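Bromo domain-containing protein (PDB 5KO4) is of unknown function, but it contains a bromodomain, the part described here, which probably recognises acetylated lysine in chromatin proteins. Local coordinates at residues I95-E98 against D99-T103; A52-R56 against Y57-S61; N75-Y79 against N80-S84. All blocks are in the same frame, centred on the assembly; numbering follows the deposited sequence. Where two conformers were deposited one is given.

Contact 1. Residues I95-E98 against D99-T103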
ATOM      1  N   ILE A  95     -15.262  -6.183  -9.979  1.00  9.56           N
ATOM      2  CA  ILE A  95     -16.265  -6.041 -11.020  1.00 10.13           C
ATOM      3  C   ILE A  95     -15.858  -6.870 -12.212  1.00 11.07           C
ATOM      4  O   ILE A  95     -16.673  -7.613 -12.747  1.00 11.49           O
ATOM      5  CB  ILE A  95     -16.439  -4.546 -11.389  1.00 11.82           C
ATOM      6  CG1 ILE A  95     -17.157  -3.808 -10.255  1.00 12.37           C
ATOM      7  CG2 ILE A  95     -17.205  -4.392 -12.697  1.00 12.60           C
ATOM      8  CD1 ILE A  95     -17.058  -2.362 -10.305  1.00 13.22           C
ATOM      9  N   ALA A  96     -14.588  -6.784 -12.614  1.00  9.81           N
ATOM     10  CA  ALA A  96     -14.104  -7.561 -13.744  1.00 10.96           C
ATOM     11  C   ALA A  96     -14.195  -9.036 -13.509  1.00 12.99           C
ATOM     12  O   ALA A  96     -14.718  -9.751 -14.358  1.00 13.08           O
ATOM     13  CB  ALA A  96     -12.669  -7.195 -14.062  1.00 12.53           C
ATOM     14  N   MET A  97     -13.664  -9.533 -12.413  0.60 10.80           N
ATOM     15  CA  MET A  97     -13.683 -10.978 -12.242  0.60  9.69           C
ATOM     16  C   MET A  97     -15.143 -11.502 -12.067  0.60 12.40           C
ATOM     17  O   MET A  97     -15.460 -12.534 -12.648  0.60 10.98           O
ATOM     18  CB  MET A  97     -12.772 -11.419 -11.096  0.60 11.59           C
ATOM     19  CG  MET A  97     -13.239 -11.021  -9.752  0.60 12.20           C
ATOM     20  SD  MET A  97     -11.904 -11.056  -8.528  0.60 13.80           S
ATOM     21  CE  MET A  97     -12.837 -11.123  -7.104  0.60 11.05           C
ATOM     22  N   GLU A  98     -16.051 -10.742 -11.417  1.00 10.39           N
ATOM     23  CA  GLU A  98     -17.453 -11.189 -11.308  1.00 10.88           C
ATOM     24  C   GLU A  98     -18.139 -11.210 -12.693  1.00 13.04           C
ATOM     25  O   GLU A  98     -18.884 -12.145 -12.999  1.00 13.92           O
ATOM     26  CB  GLU A  98     -18.250 -10.318 -10.331  1.00 12.76           C
ATOM     27  CG  GLU A  98     -17.794 -10.441  -8.883  1.00 15.55           C
ATOM     28  CD  GLU A  98     -17.865 -11.826  -8.269  1.00 16.93           C
ATOM     29  OE1 GLU A  98     -18.764 -12.608  -8.647  1.00 17.05           O
ATOM     30  OE2 GLU A  98     -17.020 -12.123  -7.392  1.00 17.36           O
ATOM     31  N   ASP A  99     -17.810 -10.246 -13.569  1.00 10.39           N
ATOM     32  CA  ASP A  99     -18.358 -10.239 -14.930  1.00 10.42           C
ATOM     33  C   ASP A  99     -17.899 -11.452 -15.718  1.00 14.43           C
ATOM     34  O   ASP A  99     -18.604 -11.891 -16.631  1.00 16.16           O
ATOM     35  CB  ASP A  99     -17.898  -8.990 -15.695  1.00 11.50           C
ATOM     36  CG  ASP A  99     -18.492  -7.670 -15.252  1.00 13.42           C
ATOM     37  OD1 ASP A  99     -19.492  -7.686 -14.483  1.00 12.76           O
ATOM     38  OD2 ASP A  99     -17.949  -6.620 -15.647  1.00 11.77           O
ATOM     39  N   LEU A 100     -16.678 -11.930 -15.454  1.00 10.69           N
ATOM     40  CA  LEU A 100     -16.117 -13.077 -16.160  1.00 11.03           C
ATOM     41  C   LEU A 100     -16.547 -14.408 -15.529  1.00 14.44           C
ATOM     42  O   LEU A 100     -16.808 -15.335 -16.282  1.00 14.81           O
ATOM     43  CB  LEU A 100     -14.598 -12.980 -16.185  1.00 12.06           C
ATOM     44  CG  LEU A 100     -14.045 -11.750 -16.897  1.00 15.73           C
ATOM     45  CD1 LEU A 100     -12.531 -11.678 -16.778  1.00 17.24           C
ATOM     46  CD2 LEU A 100     -14.462 -11.717 -18.353  1.00 18.10           C
ATOM     47  N   PHE A 101     -16.707 -14.490 -14.191  1.00 12.72           N
ATOM     48  CA  PHE A 101     -17.141 -15.761 -13.582  1.00 12.67           C
ATOM     49  C   PHE A 101     -18.495 -16.187 -14.119  1.00 19.42           C
ATOM     50  O   PHE A 101     -18.707 -17.374 -14.338  1.00 19.69           O
ATOM     51  CB  PHE A 101     -17.265 -15.670 -12.064  1.00 13.62           C
ATOM     52  CG  PHE A 101     -16.057 -15.283 -11.260  1.00 13.55           C
ATOM     53  CD1 PHE A 101     -14.778 -15.649 -11.664  1.00 12.72           C
ATOM     54  CD2 PHE A 101     -16.200 -14.663 -10.036  1.00 12.79           C
ATOM     55  CE1 PHE A 101     -13.666 -15.306 -10.899  1.00 13.91           C
ATOM     56  CE2 PHE A 101     -15.094 -14.372  -9.250  1.00 13.56           C
ATOM     57  CZ  PHE A 101     -13.832 -14.688  -9.687  1.00 13.52           C
ATOM     58  N   VAL A 102     -19.447 -15.245 -14.206  1.00 19.35           N
ATOM     59  CA  VAL A 102     -20.815 -15.554 -14.681  1.00 22.68           C
ATOM     60  C   VAL A 102     -20.774 -16.107 -16.085  1.00 31.16           C
ATOM     61  O   VAL A 102     -21.483 -17.061 -16.391  1.00 32.67           O
ATOM     62  CB  VAL A 102     -21.774 -14.324 -14.633  1.00 28.99           C
ATOM     63  CG1 VAL A 102     -22.125 -13.952 -13.213  1.00 29.18           C
ATOM     64  CG2 VAL A 102     -21.205 -13.130 -15.392  1.00 29.42           C
ATOM     65  N   THR A 103     -19.964 -15.486 -16.942  1.00 28.50           N
ATOM     66  CA  THR A 103     -19.853 -15.794 -18.358  1.00 29.26           C
ATOM     67  C   THR A 103     -19.032 -17.070 -18.632  1.00 32.22           C
ATOM     68  O   THR A 103     -19.389 -17.826 -19.530  1.00 34.23           O
ATOM     69  CB  THR A 103     -19.202 -14.598 -19.060  1.00 35.19           C
ATOM     70  OG1 THR A 103     -19.761 -13.392 -18.523  1.00 33.06           O
ATOM     71  CG2 THR A 103     -19.400 -14.626 -20.558  1.00 36.11           C
TER
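A Met-aromatic contact one helical turn long joins M97 to F101, in the second half of helix 85-104. The two side chains run side by side in the same direction, as residues four apart on a helix can. M97 CB and CG both lie against the far tip of the ring, with CB 3.7 Å from F101 CZ. The first torsion of M97, 69°, wedges CG between its own backbone N and carbonyl carbon, and the extended chain carries SD past the CZ end of the ring, 5.3 Å from the centroid and oblique to it. Torsion and sulfur position describe one of two modelled conformers, so the sulfur contact is less certain than that of CB. A flexible, unbranched thioether suits a buried place between helices and can bring a polarisable sulfur beside an aromatic ring.

The backbone adds to the same ring: M97 O hangs 3.1 Å above the plane of F101, offset toward its rim, while also accepting F101 N at 2.8 Å. E98 comes in beside the CD2-CE2 side of the ring. Its chain bends at the second torsion, -59°, and turns the carboxylate nearly perpendicular to the ring, with OE2 3.5 Å from F101 CE2. A glutamate can thus set its carboxylate end against an aromatic while R70 pairs with its charge in a salt bridge. Nearby, I95 CG2 and D99 OD2 run alongside each other at 3.8 Å. T103 OG1 returns a turn to donate to D99 O at 2.7 Å, a use of the hydroxyl common for threonine in helices.

M97 packs onto V18 of helix 8-21 and M69 and V73 of helix 62-80, F101 onto I14 and I66, joining the last helix to both neighbours in the bromodomain bundle.

Contact 2. Residues A52-R56 against Y57-S61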
ATOM      1  N   ALA A  52       0.269 -19.768  -8.011  1.00 11.48           N
ATOM      2  CA  ALA A  52       0.982 -20.972  -7.556  1.00 12.36           C
ATOM      3  C   ALA A  52      -0.002 -22.118  -7.273  1.00 13.74           C
ATOM      4  O   ALA A  52       0.276 -23.276  -7.576  1.00 13.28           O
ATOM      5  CB  ALA A  52       1.794 -20.660  -6.311  1.00 13.53           C
ATOM      6  N   ARG A  53      -1.181 -21.793  -6.734  1.00 11.94           N
ATOM      7  CA  ARG A  53      -2.190 -22.795  -6.460  1.00 11.75           C
ATOM      8  C   ARG A  53      -2.746 -23.380  -7.752  1.00 13.77           C
ATOM      9  O   ARG A  53      -3.028 -24.574  -7.792  1.00 12.96           O
ATOM     10  CB  ARG A  53      -3.308 -22.195  -5.596  1.00 11.03           C
ATOM     11  CG  ARG A  53      -2.795 -21.958  -4.198  1.00 12.84           C
ATOM     12  CD  ARG A  53      -3.785 -21.340  -3.267  1.00 11.63           C
ATOM     13  NE  ARG A  53      -3.236 -21.363  -1.909  1.00 12.96           N
ATOM     14  CZ  ARG A  53      -3.889 -20.984  -0.818  1.00 15.31           C
ATOM     15  NH1 ARG A  53      -5.139 -20.554  -0.903  1.00 13.04           N
ATOM     16  NH2 ARG A  53      -3.314 -21.087   0.375  1.00 13.90           N
ATOM     17  N   LEU A  54      -2.899 -22.558  -8.823  1.00 11.87           N
ATOM     18  CA  LEU A  54      -3.329 -23.090 -10.117  1.00 13.83           C
ATOM     19  C   LEU A  54      -2.277 -24.054 -10.648  1.00 14.90           C
ATOM     20  O   LEU A  54      -2.607 -25.155 -11.088  1.00 14.34           O
ATOM     21  CB  LEU A  54      -3.552 -21.975 -11.151  1.00 15.66           C
ATOM     22  CG  LEU A  54      -4.842 -21.207 -11.053  1.00 21.56           C
ATOM     23  CD1 LEU A  54      -4.800 -19.997 -11.962  1.00 22.57           C
ATOM     24  CD2 LEU A  54      -6.028 -22.061 -11.453  1.00 22.23           C
ATOM     25  N   THR A  55      -1.000 -23.652 -10.585  1.00 12.90           N
ATOM     26  CA  THR A  55       0.104 -24.485 -11.037  1.00 13.07           C
ATOM     27  C   THR A  55       0.155 -25.802 -10.260  1.00 16.14           C
ATOM     28  O   THR A  55       0.393 -26.851 -10.842  1.00 15.80           O
ATOM     29  CB  THR A  55       1.421 -23.720 -10.898  1.00 14.14           C
ATOM     30  OG1 THR A  55       1.334 -22.532 -11.680  1.00 15.29           O
ATOM     31  CG2 THR A  55       2.642 -24.546 -11.350  1.00 14.19           C
ATOM     32  N   ARG A  56      -0.114 -25.763  -8.957  1.00 12.73           N
ATOM     33  CA  ARG A  56      -0.012 -26.948  -8.120  1.00 12.57           C
ATOM     34  C   ARG A  56      -1.324 -27.764  -8.047  1.00 14.72           C
ATOM     35  O   ARG A  56      -1.417 -28.699  -7.237  1.00 15.55           O
ATOM     36  CB  ARG A  56       0.412 -26.529  -6.723  1.00 12.12           C
ATOM     37  CG  ARG A  56       1.808 -25.952  -6.695  1.00 13.39           C
ATOM     38  CD  ARG A  56       2.087 -25.368  -5.341  1.00 14.60           C
ATOM     39  NE  ARG A  56       3.449 -24.859  -5.215  1.00 17.05           N
ATOM     40  CZ  ARG A  56       4.520 -25.619  -4.998  1.00 16.18           C
ATOM     41  NH1 ARG A  56       4.408 -26.941  -4.950  1.00 15.26           N
ATOM     42  NH2 ARG A  56       5.716 -25.063  -4.855  1.00 16.37           N
ATOM     43  N   TYR A  57      -2.305 -27.452  -8.924  1.00 11.45           N
ATOM     44  CA  TYR A  57      -3.610 -28.116  -8.978  1.00 12.37           C
ATOM     45  C   TYR A  57      -4.325 -28.130  -7.622  1.00 15.53           C
ATOM     46  O   TYR A  57      -5.022 -29.101  -7.315  1.00 17.40           O
ATOM     47  CB  TYR A  57      -3.484 -29.575  -9.459  1.00 14.26           C
ATOM     48  CG  TYR A  57      -3.078 -29.769 -10.893  1.00 14.97           C
ATOM     49  CD1 TYR A  57      -3.801 -29.180 -11.927  1.00 15.41           C
ATOM     50  CD2 TYR A  57      -2.130 -30.722 -11.237  1.00 15.43           C
ATOM     51  CE1 TYR A  57      -3.500 -29.439 -13.259  1.00 14.59           C
ATOM     52  CE2 TYR A  57      -1.850 -31.020 -12.562  1.00 16.47           C
ATOM     53  CZ  TYR A  57      -2.534 -30.376 -13.572  1.00 17.92           C
ATOM     54  OH  TYR A  57      -2.249 -30.668 -14.875  1.00 17.84           O
ATOM     55  N   GLU A  58      -4.196 -27.061  -6.832  1.00 12.15           N
ATOM     56  CA  GLU A  58      -4.806 -27.053  -5.504  1.00 11.93           C
ATOM     57  C   GLU A  58      -6.332 -26.768  -5.584  1.00 14.79           C
ATOM     58  O   GLU A  58      -7.032 -26.967  -4.598  1.00 16.28           O
ATOM     59  CB  GLU A  58      -4.119 -26.037  -4.597  1.00 12.89           C
ATOM     60  CG  GLU A  58      -2.668 -26.377  -4.275  1.00 15.29           C
ATOM     61  CD  GLU A  58      -2.031 -25.441  -3.256  1.00 18.38           C
ATOM     62  OE1 GLU A  58      -2.786 -24.871  -2.450  1.00 14.74           O
ATOM     63  OE2 GLU A  58      -0.802 -25.189  -3.332  1.00 21.09           O
ATOM     64  N   TYR A  59      -6.839 -26.323  -6.745  1.00 12.20           N
ATOM     65  CA  TYR A  59      -8.260 -26.074  -6.949  1.00 11.90           C
ATOM     66  C   TYR A  59      -8.908 -27.293  -7.582  1.00 16.15           C
ATOM     67  O   TYR A  59      -8.433 -27.785  -8.611  1.00 17.22           O
ATOM     68  CB  TYR A  59      -8.447 -24.838  -7.829  1.00 11.86           C
ATOM     69  CG  TYR A  59      -7.871 -23.598  -7.191  1.00 11.71           C
ATOM     70  CD1 TYR A  59      -8.341 -23.139  -5.970  1.00 12.98           C
ATOM     71  CD2 TYR A  59      -6.890 -22.847  -7.833  1.00 11.73           C
ATOM     72  CE1 TYR A  59      -7.795 -22.017  -5.361  1.00 12.01           C
ATOM     73  CE2 TYR A  59      -6.332 -21.724  -7.231  1.00 11.15           C
ATOM     74  CZ  TYR A  59      -6.786 -21.309  -5.994  1.00 11.77           C
ATOM     75  OH  TYR A  59      -6.263 -20.180  -5.410  1.00 12.47           O
ATOM     76  N   THR A  60      -9.946 -27.827  -6.945  1.00 14.16           N
ATOM     77  CA  THR A  60     -10.641 -28.988  -7.478  1.00 14.16           C
ATOM     78  C   THR A  60     -11.993 -28.609  -8.033  1.00 16.02           C
ATOM     79  O   THR A  60     -12.668 -29.453  -8.606  1.00 16.05           O
ATOM     80  CB  THR A  60     -10.780 -30.073  -6.420  1.00 17.43           C
ATOM     81  OG1 THR A  60     -11.652 -29.609  -5.390  1.00 20.06           O
ATOM     82  CG2 THR A  60      -9.442 -30.475  -5.837  1.00 17.50           C
ATOM     83  N   SER A  61     -12.369 -27.332  -7.917  1.00 13.17           N
ATOM     84  CA  SER A  61     -13.601 -26.836  -8.491  1.00 13.25           C
ATOM     85  C   SER A  61     -13.464 -25.345  -8.686  1.00 14.33           C
ATOM     86  O   SER A  61     -12.627 -24.702  -8.043  1.00 14.52           O
ATOM     87  CB  SER A  61     -14.773 -27.132  -7.569  1.00 18.39           C
ATOM     88  OG  SER A  61     -14.778 -26.220  -6.488  1.00 25.22           O
TER
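The ring of Y59 is met obliquely by two residues of the preceding helix: R53 brings CB to within 3.5 Å of Y59 CE2, and L54 sets CD2 3.8 Å from Y59 CD2. R53 crosses the tyrosine at about a right angle, and its guanidinium is turned 70° from the ring. The ring is placed there by a Schellman motif that ends helix 47-55. Y57, with positive phi (53°), is the C-prime residue, and its turn reverses the chain so that E58 N donates to R53 O at 2.9 Å, nearly straight. Y57 N makes the companion bond to L54 O, from above the carbonyl plane.

Tyrosine suits position 59 because its ring covers aliphatic side chains while its hydroxyl bonds to D68 of helix 62-80. That same aspartate forms a salt bridge with R53 NH1, so one acid of the next helix ties down both partners. L54, buried, also rests on Y8, C11 and L15 of helix 8-21.

E58 lies across the arginine stem, its carboxylate 44° from the guanidinium plane, and runs alongside R56, whose CD is 3.5 Å from E58 OE2. Both arginines could thus favour the charged carboxylate. With R53 the attraction is of charges alone: R53 NE stands 3.6 Å from E58 OE1, which lies well out of the guanidinium plane, with no N-H aimed at it.

Contact 3. Residues N75-Y79 against N80-S84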
ATOM      1  N   ASN A  75     -10.127  -8.611   1.505  1.00  8.85           N
ATOM      2  CA  ASN A  75      -9.070  -8.233   2.446  1.00  8.79           C
ATOM      3  C   ASN A  75      -8.667  -6.784   2.244  1.00 10.35           C
ATOM      4  O   ASN A  75      -8.428  -6.068   3.216  1.00 11.25           O
ATOM      5  CB  ASN A  75      -7.846  -9.130   2.281  1.00  8.61           C
ATOM      6  CG  ASN A  75      -8.024 -10.498   2.867  1.00  9.99           C
ATOM      7  OD1 ASN A  75      -8.946 -10.758   3.652  1.00 10.36           O
ATOM      8  ND2 ASN A  75      -7.110 -11.402   2.527  1.00  9.61           N
ATOM      9  N   CYS A  76      -8.652  -6.323   1.002  1.00  9.39           N
ATOM     10  CA  CYS A  76      -8.365  -4.920   0.736  1.00  9.36           C
ATOM     11  C   CYS A  76      -9.410  -4.034   1.403  1.00 10.86           C
ATOM     12  O   CYS A  76      -9.060  -3.046   2.053  1.00  9.68           O
ATOM     13  CB  CYS A  76      -8.309  -4.659  -0.757  1.00  9.08           C
ATOM     14  SG  CYS A  76      -8.071  -2.917  -1.190  1.00 10.78           S
ATOM     15  N   TYR A  77     -10.687  -4.379   1.257  1.00  9.22           N
ATOM     16  CA  TYR A  77     -11.727  -3.551   1.855  1.00  8.91           C
ATOM     17  C   TYR A  77     -11.601  -3.543   3.354  1.00 10.87           C
ATOM     18  O   TYR A  77     -11.779  -2.497   3.974  1.00 11.95           O
ATOM     19  CB  TYR A  77     -13.132  -4.012   1.445  1.00  9.01           C
ATOM     20  CG  TYR A  77     -13.349  -4.213  -0.046  1.00  9.90           C
ATOM     21  CD1 TYR A  77     -12.625  -3.484  -0.984  1.00 11.14           C
ATOM     22  CD2 TYR A  77     -14.191  -5.213  -0.514  1.00 10.80           C
ATOM     23  CE1 TYR A  77     -12.762  -3.728  -2.354  1.00 11.36           C
ATOM     24  CE2 TYR A  77     -14.330  -5.465  -1.877  1.00 11.84           C
ATOM     25  CZ  TYR A  77     -13.584  -4.744  -2.790  1.00 12.58           C
ATOM     26  OH  TYR A  77     -13.693  -4.996  -4.140  1.00 13.24           O
ATOM     27  N   ASP A  78     -11.281  -4.675   3.952  1.00  9.47           N
ATOM     28  CA  ASP A  78     -11.215  -4.759   5.406  1.00 10.55           C
ATOM     29  C   ASP A  78     -10.000  -4.010   5.958  1.00 12.54           C
ATOM     30  O   ASP A  78     -10.114  -3.378   6.995  1.00 14.23           O
ATOM     31  CB  ASP A  78     -11.180  -6.224   5.844  1.00 11.67           C
ATOM     32  CG  ASP A  78     -12.470  -6.977   5.522  1.00 13.45           C
ATOM     33  OD1 ASP A  78     -13.428  -6.337   5.030  1.00 14.65           O
ATOM     34  OD2 ASP A  78     -12.490  -8.206   5.692  1.00 15.94           O
ATOM     35  N   TYR A  79      -8.863  -4.052   5.275  1.00  9.31           N
ATOM     36  CA  TYR A  79      -7.653  -3.408   5.766  1.00  8.98           C
ATOM     37  C   TYR A  79      -7.672  -1.894   5.501  1.00 10.60           C
ATOM     38  O   TYR A  79      -7.362  -1.096   6.388  1.00 11.04           O
ATOM     39  CB  TYR A  79      -6.427  -4.051   5.097  1.00  9.86           C
ATOM     40  CG  TYR A  79      -5.109  -3.508   5.593  1.00 10.08           C
ATOM     41  CD1 TYR A  79      -4.574  -3.931   6.801  1.00  9.67           C
ATOM     42  CD2 TYR A  79      -4.365  -2.624   4.823  1.00 10.84           C
ATOM     43  CE1 TYR A  79      -3.336  -3.476   7.239  1.00  9.97           C
ATOM     44  CE2 TYR A  79      -3.161  -2.111   5.277  1.00 10.64           C
ATOM     45  CZ  TYR A  79      -2.629  -2.560   6.472  1.00 12.57           C
ATOM     46  OH  TYR A  79      -1.420  -2.050   6.877  1.00 12.44           O
ATOM     47  N   ASN A  80      -8.007  -1.496   4.273  1.00  8.71           N
ATOM     48  CA  ASN A  80      -7.973  -0.084   3.876  1.00  7.57           C
ATOM     49  C   ASN A  80      -9.297   0.652   4.076  1.00 11.45           C
ATOM     50  O   ASN A  80      -9.342   1.875   3.925  1.00 10.97           O
ATOM     51  CB  ASN A  80      -7.600  -0.002   2.412  1.00  8.63           C
ATOM     52  CG  ASN A  80      -6.244  -0.606   2.143  1.00 10.36           C
ATOM     53  OD1 ASN A  80      -5.228  -0.065   2.562  1.00 11.44           O
ATOM     54  ND2 ASN A  80      -6.199  -1.779   1.487  1.00 11.09           N
ATOM     55  N   ARG A  81     -10.362  -0.097   4.411  1.00  9.66           N
ATOM     56  CA  ARG A  81     -11.759   0.353   4.485  1.00  9.98           C
ATOM     57  C   ARG A  81     -12.348   0.331   3.092  1.00 12.26           C
ATOM     58  O   ARG A  81     -11.630   0.433   2.088  1.00 11.22           O
ATOM     59  CB  ARG A  81     -11.953   1.722   5.151  1.00 10.32           C
ATOM     60  CG  ARG A  81     -11.323   1.832   6.545  1.00 12.36           C
ATOM     61  CD  ARG A  81     -11.860   0.837   7.574  1.00 13.08           C
ATOM     62  NE  ARG A  81     -13.246   1.152   7.926  1.00 14.51           N
ATOM     63  CZ  ARG A  81     -13.851   0.807   9.057  1.00 19.94           C
ATOM     64  NH1 ARG A  81     -13.195   0.124   9.991  1.00 20.23           N
ATOM     65  NH2 ARG A  81     -15.111   1.165   9.276  1.00 16.67           N
ATOM     66  N   GLU A  82     -13.662   0.174   3.024  1.00 11.40           N
ATOM     67  CA  GLU A  82     -14.390  -0.019   1.771  1.00 10.73           C
ATOM     68  C   GLU A  82     -14.277   1.165   0.872  1.00 13.21           C
ATOM     69  O   GLU A  82     -14.030   1.001  -0.321  1.00 13.73           O
ATOM     70  CB  GLU A  82     -15.867  -0.282   2.058  1.00 12.15           C
ATOM     71  CG  GLU A  82     -16.132  -1.541   2.873  1.00 13.76           C
ATOM     72  CD  GLU A  82     -16.523  -2.783   2.104  1.00 15.65           C
ATOM     73  OE1 GLU A  82     -16.901  -2.676   0.909  1.00 14.17           O
ATOM     74  OE2 GLU A  82     -16.498  -3.873   2.720  1.00 16.13           O
ATOM     75  N   GLU A  83     -14.519   2.366   1.409  1.00 10.93           N
ATOM     76  CA  GLU A  83     -14.405   3.593   0.634  1.00 11.83           C
ATOM     77  C   GLU A  83     -13.018   4.152   0.849  1.00 14.24           C
ATOM     78  O   GLU A  83     -12.759   4.833   1.848  1.00 15.84           O
ATOM     79  CB  GLU A  83     -15.464   4.605   1.036  1.00 13.75           C
ATOM     80  CG  GLU A  83     -16.870   4.182   0.670  1.00 17.34           C
ATOM     81  CD  GLU A  83     -17.857   5.321   0.808  1.00 23.92           C
ATOM     82  OE1 GLU A  83     -18.241   5.638   1.956  1.00 19.27           O
ATOM     83  OE2 GLU A  83     -18.130   5.990  -0.215  1.00 28.32           O
ATOM     84  N   SER A  84     -12.101   3.807  -0.047  1.00 12.25           N
ATOM     85  CA  SER A  84     -10.721   4.282   0.020  1.00 12.48           C
ATOM     86  C   SER A  84     -10.068   4.144  -1.345  1.00 15.57           C
ATOM     87  O   SER A  84     -10.504   3.320  -2.145  1.00 13.25           O
ATOM     88  CB  SER A  84      -9.932   3.478   1.041  1.00 14.62           C
ATOM     89  OG  SER A  84      -9.676   2.164   0.574  1.00 15.27           O
TER
HETATM   90  O   HOH W   1     -15.128  -4.193   5.082  1.00 19.81           O
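C76 O is gripped twice by N80, by the backbone N at 2.9 Å and by the side-chain ND2 at 3.2 Å, the two donors coming from opposite faces of the carbonyl plane. The side-chain bond is the more bent (138° at the hydrogen). N80 CG stands beside its own backbone N (chi1 -60°), which folds the amide back over the preceding turn and leaves ND2 3.5 Å from C76 SG. The amide also meets the ring of Y79 at its edge, OD1 3.5 Å from Y79 CD2 and the planes almost perpendicular. An asparagine suits this helix end: one N-H helps hold the amide's rotation, and ND2 carries a second N-H, the group that in bromodomains donates to the acetyl oxygen.

R81 then takes positive phi (82°) and breaks the helix. Beyond it, E82 doubles back so that its carboxylate crosses Y77 obliquely, OE2 3.6 Å from Y77 CB. A water donates to both D78 OD1 and E82 OE2, at 2.7 Å each, which would ease the repulsion between the two carboxylates; D78 OD1 also accepts from Q74. E82 OE1 has a salt bridge to R91 of helix 85-104, which also makes a cation-pi contact with Y77, while the Y77 hydroxyl bonds to E94. Y79 OH reaches P35 O, and R81 of the second subunit donates to E83 O.

A tyrosine followed by an asparagine at the end of helix 62-80, leading into the loop before helix 85-104, matches the bromodomain signature in which that asparagine anchors acetyl-lysine; N80 is thus probably the recognition residue here.

In the fold
The three contacts mark separate points of one four-helix bundle. Contact 3 lies on the loop between helices 62-80 and 85-104, at the end of the bundle where bromodomains bind acetyl-lysine; contact 2 lies on the turn between helices 47-55 and 62-80, on the opposite side of the chain's centre, with about 27 Å between their centres. Helix 62-80 thus runs from one to the other. Contact 1 is on the later turns of the last helix, about 20 Å from contact 2 and about 21 Å from contact 3, centre to centre. None touches another: nearest atoms are about 6 Å apart for contacts 1 and 3 and about 10 Å for the other pairs.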